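Local atomic coordinates of RmpA (Streptococcus mutans, PDB entry 3BJV), a protein that probably serves as the IIA component of an ascorbate-specific phosphotransferase system, passing on a phosphoryl group for the coupled uptake and phosphorylation of ascorbate. Residues M64-E72 with L103-H111. Residues are numbered along the deposited sequence; the frame is centred on the assembly and turned at random.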
ATOM      1  N   MET A  64       6.045  13.355  -1.031  1.00 12.96           N
ATOM      2  CA  MET A  64       6.187  12.556   0.183  1.00 13.44           C
ATOM      3  C   MET A  64       6.956  11.202   0.010  1.00 12.74           C
ATOM      4  O   MET A  64       6.999  10.625  -1.086  1.00 12.68           O
ATOM      5  CB  MET A  64       4.816  12.368   0.861  1.00 14.03           C
ATOM      6  CG  MET A  64       3.881  11.351   0.190  1.00 17.62           C
ATOM      7  SD  MET A  64       4.360   9.586   0.396  1.00 21.95           S
ATOM      8  CE  MET A  64       3.677   9.241   2.017  1.00 19.21           C
ATOM      9  N   ALA A  65       7.566  10.735   1.094  1.00 11.26           N
ATOM     10  CA  ALA A  65       8.193   9.438   1.171  1.00  9.65           C
ATOM     11  C   ALA A  65       7.728   8.756   2.457  1.00  9.99           C
ATOM     12  O   ALA A  65       7.557   9.418   3.479  1.00  8.95           O
ATOM     13  CB  ALA A  65       9.704   9.601   1.179  1.00  9.21           C
ATOM     14  N   MET A  66       7.517   7.439   2.405  1.00 10.23           N
ATOM     15  CA  MET A  66       7.369   6.620   3.615  1.00 13.10           C
ATOM     16  C   MET A  66       8.536   5.643   3.787  1.00 10.50           C
ATOM     17  O   MET A  66       8.376   4.449   3.566  1.00 10.16           O
ATOM     18  CB  MET A  66       6.024   5.875   3.647  1.00 11.97           C
ATOM     19  CG  MET A  66       5.561   5.489   2.320  1.00 16.35           C
ATOM     20  SD  MET A  66       4.144   4.402   2.370  1.00 22.64           S
ATOM     21  CE  MET A  66       4.955   2.865   2.940  1.00 20.34           C
ATOM     22  N   PRO A  67       9.719   6.144   4.209  1.00  9.74           N
ATOM     23  CA  PRO A  67      10.915   5.287   4.280  1.00  8.67           C
ATOM     24  C   PRO A  67      10.705   4.092   5.245  1.00  8.02           C
ATOM     25  O   PRO A  67      10.165   4.273   6.358  1.00  7.63           O
ATOM     26  CB  PRO A  67      11.990   6.220   4.849  1.00  9.04           C
ATOM     27  CG  PRO A  67      11.413   7.594   4.859  1.00  8.90           C
ATOM     28  CD  PRO A  67       9.943   7.493   4.757  1.00  9.70           C
ATOM     29  N   HIS A  68      11.070   2.899   4.795  1.00  6.81           N
ATOM     30  CA  HIS A  68      10.978   1.665   5.583  1.00  7.83           C
ATOM     31  C   HIS A  68      11.899   0.568   5.015  1.00  9.27           C
ATOM     32  O   HIS A  68      12.486   0.705   3.934  1.00  9.61           O
ATOM     33  CB  HIS A  68       9.557   1.131   5.622  1.00  6.80           C
ATOM     34  CG  HIS A  68       9.049   0.701   4.287  1.00  6.11           C
ATOM     35  ND1 HIS A  68       8.747   1.592   3.278  1.00  4.16           N
ATOM     36  CD2 HIS A  68       8.801  -0.528   3.788  1.00  5.90           C
ATOM     37  CE1 HIS A  68       8.347   0.930   2.209  1.00  5.43           C
ATOM     38  NE2 HIS A  68       8.390  -0.363   2.486  1.00  7.95           N
ATOM     39  N   ALA A  69      12.028  -0.515   5.772  1.00 10.72           N
ATOM     40  CA  ALA A  69      12.755  -1.697   5.370  1.00 11.55           C
ATOM     41  C   ALA A  69      11.917  -2.897   5.871  1.00 13.50           C
ATOM     42  O   ALA A  69      10.874  -2.704   6.493  1.00 12.07           O
ATOM     43  CB  ALA A  69      14.125  -1.676   5.997  1.00 10.64           C
ATOM     44  N   ARG A  70      12.375  -4.123   5.588  1.00 15.44           N
ATOM     45  CA  ARG A  70      11.727  -5.371   6.054  1.00 18.93           C
ATOM     46  C   ARG A  70      11.697  -5.366   7.588  1.00 16.53           C
ATOM     47  O   ARG A  70      12.580  -4.781   8.171  1.00 16.80           O
ATOM     48  CB  ARG A  70      12.535  -6.621   5.594  1.00 18.44           C
ATOM     49  CG  ARG A  70      12.886  -6.687   4.090  1.00 24.12           C
ATOM     50  CD  ARG A  70      13.405  -8.093   3.675  1.00 25.62           C
ATOM     51  NE  ARG A  70      14.639  -8.541   4.365  1.00 39.81           N
ATOM     52  CZ  ARG A  70      15.145  -9.797   4.292  1.00 44.44           C
ATOM     53  NH1 ARG A  70      14.529 -10.740   3.553  1.00 45.14           N
ATOM     54  NH2 ARG A  70      16.268 -10.128   4.954  1.00 42.41           N
ATOM     55  N   PRO A  71      10.687  -6.013   8.234  1.00 16.21           N
ATOM     56  CA  PRO A  71      10.684  -6.194   9.703  1.00 15.13           C
ATOM     57  C   PRO A  71      11.966  -6.802  10.248  1.00 15.07           C
ATOM     58  O   PRO A  71      12.399  -6.395  11.318  1.00 14.14           O
ATOM     59  CB  PRO A  71       9.511  -7.128   9.951  1.00 14.11           C
ATOM     60  CG  PRO A  71       8.601  -6.902   8.802  1.00 15.99           C
ATOM     61  CD  PRO A  71       9.455  -6.567   7.621  1.00 16.41           C
ATOM     62  N   GLU A  72      12.595  -7.696   9.495  1.00 14.94           N
ATOM     63  CA  GLU A  72      13.774  -8.417   9.959  1.00 17.44           C
ATOM     64  C   GLU A  72      14.980  -7.508  10.112  1.00 16.45           C
ATOM     65  O   GLU A  72      15.895  -7.835  10.836  1.00 17.82           O
ATOM     66  CB  GLU A  72      14.162  -9.582   9.005  1.00 17.49           C
ATOM     67  CG  GLU A  72      13.093 -10.674   8.919  1.00 23.80           C
ATOM     68  CD  GLU A  72      11.917 -10.256   8.040  1.00 29.38           C
ATOM     69  OE1 GLU A  72      12.091  -9.235   7.329  1.00 32.54           O
ATOM     70  OE2 GLU A  72      10.838 -10.917   8.067  1.00 29.67           O
ATOM     71  N   LEU A 103       8.085   4.404   8.662  1.00 11.16           N
ATOM     72  CA  LEU A 103       7.132   3.399   8.975  1.00 11.14           C
ATOM     73  C   LEU A 103       7.935   2.276   9.581  1.00 10.66           C
ATOM     74  O   LEU A 103       8.914   1.824   8.943  1.00 11.27           O
ATOM     75  CB  LEU A 103       6.525   2.955   7.620  1.00 11.79           C
ATOM     76  CG  LEU A 103       5.705   1.674   7.398  1.00 13.14           C
ATOM     77  CD1 LEU A 103       4.836   1.360   8.664  1.00 14.56           C
ATOM     78  CD2 LEU A 103       4.818   1.909   6.170  1.00 10.39           C
ATOM     79  N   ALA A 104       7.546   1.802  10.768  1.00  9.31           N
ATOM     80  CA  ALA A 104       8.019   0.493  11.256  1.00  8.76           C
ATOM     81  C   ALA A 104       6.884  -0.502  11.468  1.00  9.38           C
ATOM     82  O   ALA A 104       6.073  -0.306  12.399  1.00 10.28           O
ATOM     83  CB  ALA A 104       8.826   0.644  12.553  1.00  8.29           C
ATOM     84  N   ALA A 105       6.852  -1.564  10.652  1.00  9.23           N
ATOM     85  CA  ALA A 105       5.831  -2.616  10.722  1.00 11.43           C
ATOM     86  C   ALA A 105       6.416  -3.977  11.103  1.00 12.30           C
ATOM     87  O   ALA A 105       7.445  -4.389  10.572  1.00 13.54           O
ATOM     88  CB  ALA A 105       5.057  -2.744   9.366  1.00 11.50           C
ATOM     89  N   THR A 106       5.751  -4.696  11.991  1.00 13.14           N
ATOM     90  CA  THR A 106       6.292  -5.987  12.448  1.00 13.80           C
ATOM     91  C   THR A 106       6.037  -7.163  11.473  1.00 14.72           C
ATOM     92  O   THR A 106       6.577  -8.271  11.657  1.00 14.97           O
ATOM     93  CB  THR A 106       5.806  -6.337  13.854  1.00 13.44           C
ATOM     94  OG1 THR A 106       4.373  -6.222  13.901  1.00 14.05           O
ATOM     95  CG2 THR A 106       6.481  -5.422  14.911  1.00 10.58           C
ATOM     96  N   SER A 107       5.250  -6.913  10.430  1.00 15.01           N
ATOM     97  CA  SER A 107       4.965  -7.910   9.396  1.00 15.38           C
ATOM     98  C   SER A 107       4.421  -7.202   8.163  1.00 16.79           C
ATOM     99  O   SER A 107       3.848  -6.102   8.287  1.00 16.33           O
ATOM    100  CB  SER A 107       3.944  -8.920   9.886  1.00 15.06           C
ATOM    101  OG  SER A 107       2.641  -8.377   9.808  1.00 15.30           O
ATOM    102  N   SER A 108       4.592  -7.823   6.984  1.00 17.72           N
ATOM    103  CA  SER A 108       4.020  -7.314   5.738  1.00 17.94           C
ATOM    104  C   SER A 108       2.505  -7.212   5.823  1.00 17.63           C
ATOM    105  O   SER A 108       1.923  -6.371   5.182  1.00 18.79           O
ATOM    106  CB  SER A 108       4.414  -8.195   4.547  1.00 19.43           C
ATOM    107  OG  SER A 108       3.789  -9.515   4.600  1.00 22.31           O
ATOM    108  N   LYS A 109       1.868  -8.047   6.634  1.00 16.87           N
ATOM    109  CA  LYS A 109       0.435  -8.021   6.753  1.00 16.89           C
ATOM    110  C   LYS A 109      -0.041  -6.706   7.352  1.00 17.26           C
ATOM    111  O   LYS A 109      -1.002  -6.106   6.846  1.00 16.85           O
ATOM    112  CB  LYS A 109      -0.094  -9.246   7.533  1.00 16.47           C
ATOM    113  CG  LYS A 109       0.047 -10.515   6.726  1.00 15.32           C
ATOM    114  CD  LYS A 109      -0.498 -11.771   7.411  1.00 17.57           C
ATOM    115  CE  LYS A 109       0.276 -12.994   6.844  1.00 18.33           C
ATOM    116  NZ  LYS A 109       1.685 -12.995   7.415  1.00 24.34           N
ATOM    117  N   ILE A 110       0.635  -6.242   8.411  1.00 17.28           N
ATOM    118  CA  ILE A 110       0.211  -4.994   9.022  1.00 16.73           C
ATOM    119  C   ILE A 110       0.643  -3.718   8.196  1.00 16.32           C
ATOM    120  O   ILE A 110      -0.067  -2.687   8.179  1.00 16.10           O
ATOM    121  CB  ILE A 110       0.451  -4.943  10.584  1.00 17.09           C
ATOM    122  CG1 ILE A 110       1.536  -3.974  10.942  1.00 16.96           C
ATOM    123  CG2 ILE A 110       0.591  -6.330  11.255  1.00 17.84           C
ATOM    124  CD1 ILE A 110       0.959  -2.696  11.398  1.00 20.84           C
ATOM    125  N   HIS A 111       1.780  -3.814   7.506  1.00 14.82           N
ATOM    126  CA  HIS A 111       2.229  -2.831   6.517  1.00 15.14           C
ATOM    127  C   HIS A 111       1.087  -2.512   5.483  1.00 15.42           C
ATOM    128  O   HIS A 111       0.720  -1.352   5.221  1.00 14.45           O
ATOM    129  CB  HIS A 111       3.456  -3.434   5.825  1.00 15.50           C
ATOM    130  CG  HIS A 111       4.090  -2.556   4.795  1.00 19.21           C
ATOM    131  ND1 HIS A 111       3.708  -2.566   3.462  1.00 24.49           N
ATOM    132  CD2 HIS A 111       5.121  -1.686   4.882  1.00 19.21           C
ATOM    133  CE1 HIS A 111       4.453  -1.709   2.787  1.00 24.66           C
ATOM    134  NE2 HIS A 111       5.323  -1.165   3.624  1.00 21.85           N
TER
HETATM  135  O   HOH W   1       8.716  -2.520   8.452  1.00 11.04           O
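The probable phosphotransfer site of this type-2 IIA domain brings His68 and His111 together where the loop after strand 63-65 passes the turn that leads from strand 96-104 into helix 108-123. Their NE2 atoms come within 3.4 Å of each other, with His111 NE2 over one face of the His68 ring and the ring planes inclined at 45°. The His68 ring is pinned at its other nitrogen: ND1 donates to Met66 O over 2.9 Å, with the acceptor close to the ring plane. Its CG sits between the backbone N and carbonyl carbon (chi1 65°), which folds the imidazole back over its own loop for this bond and turns NE2 to His111. Edge-to-face packing of Tyr57 adds a further neighbour, and Thr112 of the second subunit packs on both histidines.

Beside the histidines, flexible Met66 lays its CE against Leu103 CD2 at 3.4 Å, and the same methyl comes near His111 NE2. Beyond the parallel strand pairing, Leu103 N donates to Pro67 O at 3.1 Å, a nearly straight approach to the carbonyl. Farther along, a water accepts from Ala105 N and donates to Ala69 O, bridging the backbones where they stand apart between the close approaches at His68/Leu103 and Pro71/Thr106. Pro71 closes this end, its rigid ring setting CG 3.3 Å from Ala105 O, while Ser107, the N-cap, accepts from Ile110 N through OG and fixes the first turn carrying His111. Such a histidine pair, one on a loop and one in a helix's first turn, is characteristic of the phosphotransfer site of mannitol/fructose-type IIA domains, consistent with this protein's family.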